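Local coordinates for protein peptide chain release factor subunit 1 (Methanosarcina mazei, PDB 3IR9) that probably directs termination of nascent peptide synthesis at stop codons, seen here as its zinc-containing C-terminal domain, at residues S44-Y49 with A157-Y162; S62-L67 with N133-F138. All blocks are in the same frame, centred on the assembly; numbering follows the deposited sequence.

In the fold
Contacts 1 and 2 are the two outer seams of one four-stranded mixed sheet in the C-terminal domain, ordered 47-49, 156-160, 63-69, 135-139. Their centres lie 10 Å apart, and the middle strands join them: Ala157 N stands 2.7 Å from Leu67 O and Arg161 N stands 3.0 Å from Ser62 O, both probable hydrogen bonds. Contact 1 is antiparallel and contact 2 parallel. Along the chain contact 2 is nested within the loop that contact 1 closes. The zinc ion, held by Cys81, Cys84, Cys106 and Cys109, belongs to the chain between residues 62-67 and 133-138, so neither contact supplies a metal ligand.

Contact 1: S44-Y49 with A157-Y162; sequences SGKVAY and AAILRY
Lys46, Val47 and Ala48 meet Ala158, Ile159 and Leu160 in an antiparallel pairing at one edge of the mixed sheet; the N-to-C directions of the short segments 47-49 and 157-160 differ by 162°. Val47 with Ile159 and Tyr49 with Ala157 form non-hydrogen-bonded pairs around the hydrogen-bonded pair Ala48-Ala158. Leu160 N donates a short bond to Lys46 O (2.6 Å), nearly straight at the hydrogen (176°), although the donor stands above the carbonyl plane. Ala48 N to Ala158 O is weaker, bent to 125°.

Leu160 carries the side-chain packing. With CG beside its own backbone N, its branches reach over the opposite backbone: CD1 is 3.2 Å from Val47 O, while CD2 meets Ala48 CB at 4.0 Å. Shortened to an alanine, the residue would lose both branches, which would probably open a gap over the Val47 carbonyl and leave Ala48 CB without its methyl partner. The Lys46 chain, bent at its last two torsions, turns NZ back to a weak bond with Leu160 O (3.4 Å).

Helix 51-58 covers the face of Ala48 and Ala158 through Val54, Val47 and Tyr49 rest on Phe36 of helix 10-41, and strand 63-69 pairs with the other edge of 156-160.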
ATOM      1  N   SER A  44      12.125 -31.810 -17.238  1.00 50.78           N
ATOM      2  CA  SER A  44      11.507 -31.452 -18.511  1.00 83.39           C
ATOM      3  C   SER A  44      12.354 -30.504 -19.372  1.00145.38           C
ATOM      4  O   SER A  44      12.450 -30.681 -20.586  1.00116.03           O
ATOM      5  CB  SER A  44      10.068 -30.930 -18.322  1.00132.83           C
ATOM      6  OG  SER A  44       9.896 -30.201 -17.116  1.00 61.51           O
ATOM      7  N   GLY A  45      12.991 -29.523 -18.742  1.00 52.57           N
ATOM      8  CA  GLY A  45      13.644 -28.464 -19.482  1.00 68.62           C
ATOM      9  C   GLY A  45      12.569 -27.545 -20.028  1.00 59.40           C
ATOM     10  O   GLY A  45      12.732 -26.920 -21.076  1.00 91.89           O
ATOM     11  N   LYS A  46      11.457 -27.475 -19.304  1.00 55.02           N
ATOM     12  CA  LYS A  46      10.319 -26.662 -19.701  1.00 55.52           C
ATOM     13  C   LYS A  46      10.162 -25.472 -18.770  1.00 72.23           C
ATOM     14  O   LYS A  46       9.067 -24.941 -18.600  1.00 54.05           O
ATOM     15  CB  LYS A  46       9.041 -27.496 -19.688  1.00 59.04           C
ATOM     16  CG  LYS A  46       8.994 -28.543 -20.784  1.00 72.28           C
ATOM     17  CD  LYS A  46       7.702 -29.346 -20.744  1.00 55.91           C
ATOM     18  CE  LYS A  46       6.474 -28.486 -21.027  1.00 62.60           C
ATOM     19  NZ  LYS A  46       5.930 -27.812 -19.812  1.00120.59           N
ATOM     20  N   VAL A  47      11.266 -25.064 -18.158  1.00 56.70           N
ATOM     21  CA  VAL A  47      11.258 -23.906 -17.283  1.00 56.03           C
ATOM     22  C   VAL A  47      12.412 -23.005 -17.650  1.00 53.38           C
ATOM     23  O   VAL A  47      13.225 -23.335 -18.510  1.00 91.01           O
ATOM     24  CB  VAL A  47      11.403 -24.293 -15.804  1.00 49.18           C
ATOM     25  CG1 VAL A  47      10.420 -25.398 -15.444  1.00 46.04           C
ATOM     26  CG2 VAL A  47      12.836 -24.712 -15.502  1.00 66.14           C
ATOM     27  N   ALA A  48      12.480 -21.863 -16.985  1.00 47.71           N
ATOM     28  CA  ALA A  48      13.545 -20.903 -17.214  1.00 40.15           C
ATOM     29  C   ALA A  48      13.365 -19.772 -16.227  1.00 47.44           C
ATOM     30  O   ALA A  48      12.243 -19.384 -15.907  1.00 62.68           O
ATOM     31  CB  ALA A  48      13.503 -20.382 -18.630  1.00 41.68           C
ATOM     32  N   TYR A  49      14.476 -19.251 -15.732  1.00 59.78           N
ATOM     33  CA  TYR A  49      14.426 -18.207 -14.723  1.00104.40           C
ATOM     34  C   TYR A  49      15.635 -17.287 -14.856  1.00 87.45           C
ATOM     35  O   TYR A  49      16.641 -17.647 -15.472  1.00 51.26           O
ATOM     36  CB  TYR A  49      14.343 -18.820 -13.321  1.00 57.37           C
ATOM     37  CG  TYR A  49      15.274 -19.998 -13.111  1.00 81.39           C
ATOM     38  CD1 TYR A  49      16.565 -19.809 -12.636  1.00 56.92           C
ATOM     39  CD2 TYR A  49      14.860 -21.296 -13.389  1.00 90.43           C
ATOM     40  CE1 TYR A  49      17.421 -20.879 -12.444  1.00 85.66           C
ATOM     41  CE2 TYR A  49      15.709 -22.374 -13.201  1.00 39.17           C
ATOM     42  CZ  TYR A  49      16.988 -22.157 -12.728  1.00 77.42           C
ATOM     43  OH  TYR A  49      17.839 -23.219 -12.535  1.00223.47           O
ATOM     44  N   ALA A 157      10.786 -15.814 -13.587  1.00 46.37           N
ATOM     45  CA  ALA A 157      10.798 -17.219 -13.955  1.00 56.49           C
ATOM     46  C   ALA A 157       9.888 -17.438 -15.149  1.00 73.92           C
ATOM     47  O   ALA A 157       9.307 -16.491 -15.675  1.00 55.41           O
ATOM     48  CB  ALA A 157      10.359 -18.073 -12.787  1.00 52.47           C
ATOM     49  N   ALA A 158       9.764 -18.685 -15.579  1.00 85.61           N
ATOM     50  CA  ALA A 158       8.874 -19.009 -16.683  1.00 79.49           C
ATOM     51  C   ALA A 158       8.711 -20.510 -16.874  1.00 61.30           C
ATOM     52  O   ALA A 158       9.668 -21.276 -16.760  1.00 73.32           O
ATOM     53  CB  ALA A 158       9.353 -18.351 -17.980  1.00 40.48           C
ATOM     54  N   ILE A 159       7.477 -20.920 -17.142  1.00 65.39           N
ATOM     55  CA  ILE A 159       7.202 -22.256 -17.635  1.00 54.93           C
ATOM     56  C   ILE A 159       7.142 -22.155 -19.153  1.00 79.18           C
ATOM     57  O   ILE A 159       6.503 -21.254 -19.702  1.00 54.91           O
ATOM     58  CB  ILE A 159       5.872 -22.790 -17.092  1.00 74.54           C
ATOM     59  CG1 ILE A 159       5.908 -22.833 -15.562  1.00 53.14           C
ATOM     60  CG2 ILE A 159       5.574 -24.159 -17.675  1.00 69.85           C
ATOM     61  CD1 ILE A 159       4.539 -22.973 -14.929  1.00 54.84           C
ATOM     62  N   LEU A 160       7.822 -23.068 -19.832  1.00 54.50           N
ATOM     63  CA  LEU A 160       7.926 -22.999 -21.280  1.00 44.23           C
ATOM     64  C   LEU A 160       6.902 -23.905 -21.959  1.00 50.35           C
ATOM     65  O   LEU A 160       6.367 -24.829 -21.346  1.00 54.36           O
ATOM     66  CB  LEU A 160       9.346 -23.365 -21.724  1.00 45.65           C
ATOM     67  CG  LEU A 160      10.470 -22.764 -20.878  1.00 54.66           C
ATOM     68  CD1 LEU A 160      11.839 -23.128 -21.441  1.00 51.30           C
ATOM     69  CD2 LEU A 160      10.303 -21.256 -20.776  1.00 69.73           C
ATOM     70  N   ARG A 161       6.627 -23.620 -23.227  1.00 67.47           N
ATOM     71  CA  ARG A 161       5.731 -24.444 -24.030  1.00 56.54           C
ATOM     72  C   ARG A 161       6.445 -25.719 -24.465  1.00 42.95           C
ATOM     73  O   ARG A 161       5.840 -26.790 -24.547  1.00 71.60           O
ATOM     74  CB  ARG A 161       5.244 -23.663 -25.252  1.00 54.09           C
ATOM     75  CG  ARG A 161       4.227 -22.577 -24.934  1.00 91.02           C
ATOM     76  CD  ARG A 161       4.124 -21.554 -26.055  1.00 36.65           C
ATOM     77  NE  ARG A 161       3.040 -20.602 -25.826  1.00137.61           N
ATOM     78  CZ  ARG A 161       2.996 -19.376 -26.337  1.00 36.97           C
ATOM     79  NH1 ARG A 161       3.981 -18.939 -27.109  1.00 47.04           N
ATOM     80  NH2 ARG A 161       1.963 -18.587 -26.073  1.00 43.59           N
ATOM     81  N   TYR A 162       7.741 -25.585 -24.729  1.00102.86           N
ATOM     82  CA  TYR A 162       8.594 -26.714 -25.104  1.00114.28           C
ATOM     83  C   TYR A 162      10.021 -26.584 -24.533  1.00112.56           C
ATOM     84  O   TYR A 162      10.388 -25.551 -23.962  1.00 52.02           O
ATOM     85  CB  TYR A 162       8.606 -26.923 -26.636  1.00 95.94           C
ATOM     86  CG  TYR A 162       8.875 -25.682 -27.487  1.00 57.87           C
ATOM     87  CD1 TYR A 162      10.083 -25.524 -28.168  1.00 43.09           C
ATOM     88  CD2 TYR A 162       7.916 -24.683 -27.631  1.00 72.50           C
ATOM     89  CE1 TYR A 162      10.332 -24.401 -28.950  1.00 37.79           C
ATOM     90  CE2 TYR A 162       8.159 -23.557 -28.413  1.00 37.96           C
ATOM     91  CZ  TYR A 162       9.369 -23.421 -29.069  1.00 77.25           C
ATOM     92  OH  TYR A 162       9.615 -22.304 -29.844  1.00 51.60           O
TER

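Contact 2: S62-L67 with N133-F138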
ATOM      1  N   SER A  62       8.593 -18.749 -26.970  1.00 48.76           N
ATOM      2  CA  SER A  62       8.570 -20.069 -26.334  1.00120.91           C
ATOM      3  C   SER A  62       7.960 -20.075 -24.929  1.00 39.39           C
ATOM      4  O   SER A  62       7.799 -21.136 -24.320  1.00 58.89           O
ATOM      5  CB  SER A  62       9.978 -20.673 -26.283  1.00 41.62           C
ATOM      6  OG  SER A  62      10.817 -19.970 -25.380  1.00 44.43           O
ATOM      7  N   VAL A  63       7.620 -18.898 -24.418  1.00 68.01           N
ATOM      8  CA  VAL A  63       7.130 -18.790 -23.045  1.00141.90           C
ATOM      9  C   VAL A  63       5.614 -18.940 -22.943  1.00 56.33           C
ATOM     10  O   VAL A  63       4.852 -18.126 -23.468  1.00 56.53           O
ATOM     11  CB  VAL A  63       7.608 -17.482 -22.367  1.00 55.11           C
ATOM     12  CG1 VAL A  63       6.743 -17.145 -21.156  1.00 37.34           C
ATOM     13  CG2 VAL A  63       9.076 -17.609 -21.976  1.00 47.72           C
ATOM     14  N   ASP A  64       5.190 -20.002 -22.269  1.00 52.89           N
ATOM     15  CA  ASP A  64       3.779 -20.234 -22.011  1.00 45.44           C
ATOM     16  C   ASP A  64       3.302 -19.362 -20.859  1.00 80.66           C
ATOM     17  O   ASP A  64       2.287 -18.671 -20.981  1.00 48.04           O
ATOM     18  CB  ASP A  64       3.519 -21.707 -21.691  1.00127.34           C
ATOM     19  CG  ASP A  64       2.042 -22.023 -21.584  1.00 99.09           C
ATOM     20  OD1 ASP A  64       1.235 -21.292 -22.204  1.00 50.61           O
ATOM     21  OD2 ASP A  64       1.692 -22.995 -20.882  1.00 85.83           O
ATOM     22  N   VAL A  65       4.040 -19.402 -19.748  1.00129.99           N
ATOM     23  CA  VAL A  65       3.731 -18.611 -18.555  1.00 39.18           C
ATOM     24  C   VAL A  65       4.948 -17.817 -18.065  1.00 44.75           C
ATOM     25  O   VAL A  65       6.028 -18.378 -17.877  1.00 71.24           O
ATOM     26  CB  VAL A  65       3.250 -19.500 -17.388  1.00 93.01           C
ATOM     27  CG1 VAL A  65       2.925 -18.645 -16.178  1.00 44.15           C
ATOM     28  CG2 VAL A  65       2.043 -20.329 -17.794  1.00 66.62           C
ATOM     29  N   LEU A  66       4.765 -16.514 -17.854  1.00 59.07           N
ATOM     30  CA  LEU A  66       5.845 -15.643 -17.386  1.00 46.34           C
ATOM     31  C   LEU A  66       5.656 -15.226 -15.929  1.00 50.85           C
ATOM     32  O   LEU A  66       4.583 -14.764 -15.545  1.00 69.35           O
ATOM     33  CB  LEU A  66       5.943 -14.399 -18.271  1.00 52.04           C
ATOM     34  CG  LEU A  66       6.927 -13.303 -17.858  1.00 48.06           C
ATOM     35  CD1 LEU A  66       8.376 -13.803 -17.875  1.00 35.37           C
ATOM     36  CD2 LEU A  66       6.749 -12.088 -18.761  1.00 34.25           C
ATOM     37  N   LEU A  67       6.701 -15.386 -15.121  1.00 51.21           N
ATOM     38  CA  LEU A  67       6.629 -15.034 -13.703  1.00 39.96           C
ATOM     39  C   LEU A  67       7.585 -13.897 -13.314  1.00 33.06           C
ATOM     40  O   LEU A  67       8.792 -13.981 -13.534  1.00 63.13           O
ATOM     41  CB  LEU A  67       6.867 -16.267 -12.822  1.00 59.13           C
ATOM     42  CG  LEU A  67       5.890 -17.432 -13.022  1.00 70.09           C
ATOM     43  CD1 LEU A  67       6.468 -18.474 -13.970  1.00 60.09           C
ATOM     44  CD2 LEU A  67       5.538 -18.081 -11.697  1.00 45.51           C
ATOM     45  N   ASN A 133       1.774 -14.188 -26.930  1.00 75.22           N
ATOM     46  CA  ASN A 133       0.598 -14.741 -26.260  1.00 50.20           C
ATOM     47  C   ASN A 133       0.905 -15.435 -24.942  1.00 67.88           C
ATOM     48  O   ASN A 133       0.055 -16.136 -24.387  1.00 78.94           O
ATOM     49  CB  ASN A 133      -0.155 -15.701 -27.178  1.00 55.20           C
ATOM     50  CG  ASN A 133      -1.469 -15.138 -27.645  1.00 59.79           C
ATOM     51  OD1 ASN A 133      -2.449 -15.869 -27.791  1.00 71.20           O
ATOM     52  ND2 ASN A 133      -1.507 -13.830 -27.873  1.00 50.51           N
ATOM     53  N   ALA A 134       2.124 -15.246 -24.451  1.00 63.16           N
ATOM     54  CA  ALA A 134       2.491 -15.751 -23.140  1.00 57.37           C
ATOM     55  C   ALA A 134       1.525 -15.180 -22.105  1.00 90.55           C
ATOM     56  O   ALA A 134       1.054 -14.044 -22.239  1.00 53.37           O
ATOM     57  CB  ALA A 134       3.936 -15.377 -22.800  1.00 44.18           C
ATOM     58  N   LYS A 135       1.220 -15.980 -21.087  1.00 61.10           N
ATOM     59  CA  LYS A 135       0.412 -15.525 -19.958  1.00 65.13           C
ATOM     60  C   LYS A 135       1.288 -14.791 -18.931  1.00 69.59           C
ATOM     61  O   LYS A 135       2.357 -15.275 -18.551  1.00 67.64           O
ATOM     62  CB  LYS A 135      -0.333 -16.705 -19.312  1.00 70.38           C
ATOM     63  CG  LYS A 135      -1.495 -17.257 -20.149  1.00183.55           C
ATOM     64  CD  LYS A 135      -2.203 -18.431 -19.461  1.00127.84           C
ATOM     65  CE  LYS A 135      -1.803 -19.773 -20.060  1.00 66.17           C
ATOM     66  NZ  LYS A 135      -2.422 -19.999 -21.400  1.00 76.50           N
ATOM     67  N   VAL A 136       0.835 -13.619 -18.490  1.00127.56           N
ATOM     68  CA  VAL A 136       1.615 -12.787 -17.572  1.00 86.58           C
ATOM     69  C   VAL A 136       1.086 -12.837 -16.131  1.00 62.86           C
ATOM     70  O   VAL A 136      -0.025 -12.380 -15.852  1.00 45.79           O
ATOM     71  CB  VAL A 136       1.662 -11.317 -18.048  1.00138.95           C
ATOM     72  CG1 VAL A 136       2.788 -10.572 -17.348  1.00 75.02           C
ATOM     73  CG2 VAL A 136       1.837 -11.250 -19.560  1.00103.25           C
ATOM     74  N   VAL A 137       1.897 -13.395 -15.231  1.00 40.34           N
ATOM     75  CA  VAL A 137       1.557 -13.518 -13.810  1.00 56.15           C
ATOM     76  C   VAL A 137       2.531 -12.746 -12.915  1.00143.58           C
ATOM     77  O   VAL A 137       3.744 -12.798 -13.117  1.00 64.14           O
ATOM     78  CB  VAL A 137       1.578 -14.991 -13.352  1.00 47.32           C
ATOM     79  CG1 VAL A 137       1.544 -15.069 -11.830  1.00 67.45           C
ATOM     80  CG2 VAL A 137       0.420 -15.761 -13.965  1.00 53.07           C
ATOM     81  N   PHE A 138       1.996 -12.042 -11.918  1.00102.79           N
ATOM     82  CA  PHE A 138       2.826 -11.309 -10.967  1.00 71.59           C
ATOM     83  C   PHE A 138       2.850 -12.006  -9.614  1.00 48.43           C
ATOM     84  O   PHE A 138       1.923 -12.740  -9.276  1.00146.72           O
ATOM     85  CB  PHE A 138       2.337  -9.870 -10.823  1.00 61.39           C
ATOM     86  CG  PHE A 138       2.415  -9.078 -12.098  1.00 84.55           C
ATOM     87  CD1 PHE A 138       3.585  -8.422 -12.455  1.00106.52           C
ATOM     88  CD2 PHE A 138       1.320  -8.991 -12.942  1.00 43.33           C
ATOM     89  CE1 PHE A 138       3.659  -7.688 -13.635  1.00 45.17           C
ATOM     90  CE2 PHE A 138       1.385  -8.262 -14.122  1.00105.34           C
ATOM     91  CZ  PHE A 138       2.556  -7.610 -14.468  1.00 64.57           C
TER
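Asp64, Leu66, Lys135 and Val137 join two neighbouring parallel strands in a beta-alpha-beta arrangement, whose connection holds the zinc-bearing insertion and helix 121-131. The pairs Val65-Lys135, Leu66-Val136 and Leu67-Val137 set the register. A classic beta bulge lies at the start: Asp64 and Val65 both face Ile159 of the adjoining strand.

Three backbone bonds hold the seam. Lys135 N donates to Asp64 O at 2.9 Å, tilted 31° from the carbonyl plane beside the bulge. Farther on, Leu66 N reaches Lys135 O at 2.8 Å and Val137 N reaches Leu66 O at 3.0 Å, both approaching nearly head-on to the carbonyl. Leu66 therefore uses its N and O on two residues flanking Val136, as a parallel pairing requires.

The closely packed part is local, at the corner where Ala134 meets Val63. There the Ala134 methyl lies 3.0 Å from Val63 O and 3.7 Å from Val63 CG1, which its first torsion (161°) places opposite the backbone N. Farther along, the side chains touch only lightly on both faces. Leu66 and Val136 graze each other under helix 121-131, whose Ala129 covers them and Ala134, with Phe125 adding to the cover over Leu66. On the other face Val65 CG1 and Val137 CG2 approach to 4.4 Å, and both residues are buried, packing also against Tyr4 of the second subunit.

The open side is at Lys135, which is exposed to solvent. Its aliphatic chain runs alongside Asp64, whose CB also packs on the aliphatic part of Arg161. The charged ends point the same way without closing tightly, so any mutual attraction is probably modest: Asp64 OD1 and Lys135 NZ form a long salt bridge of 4.0 Å.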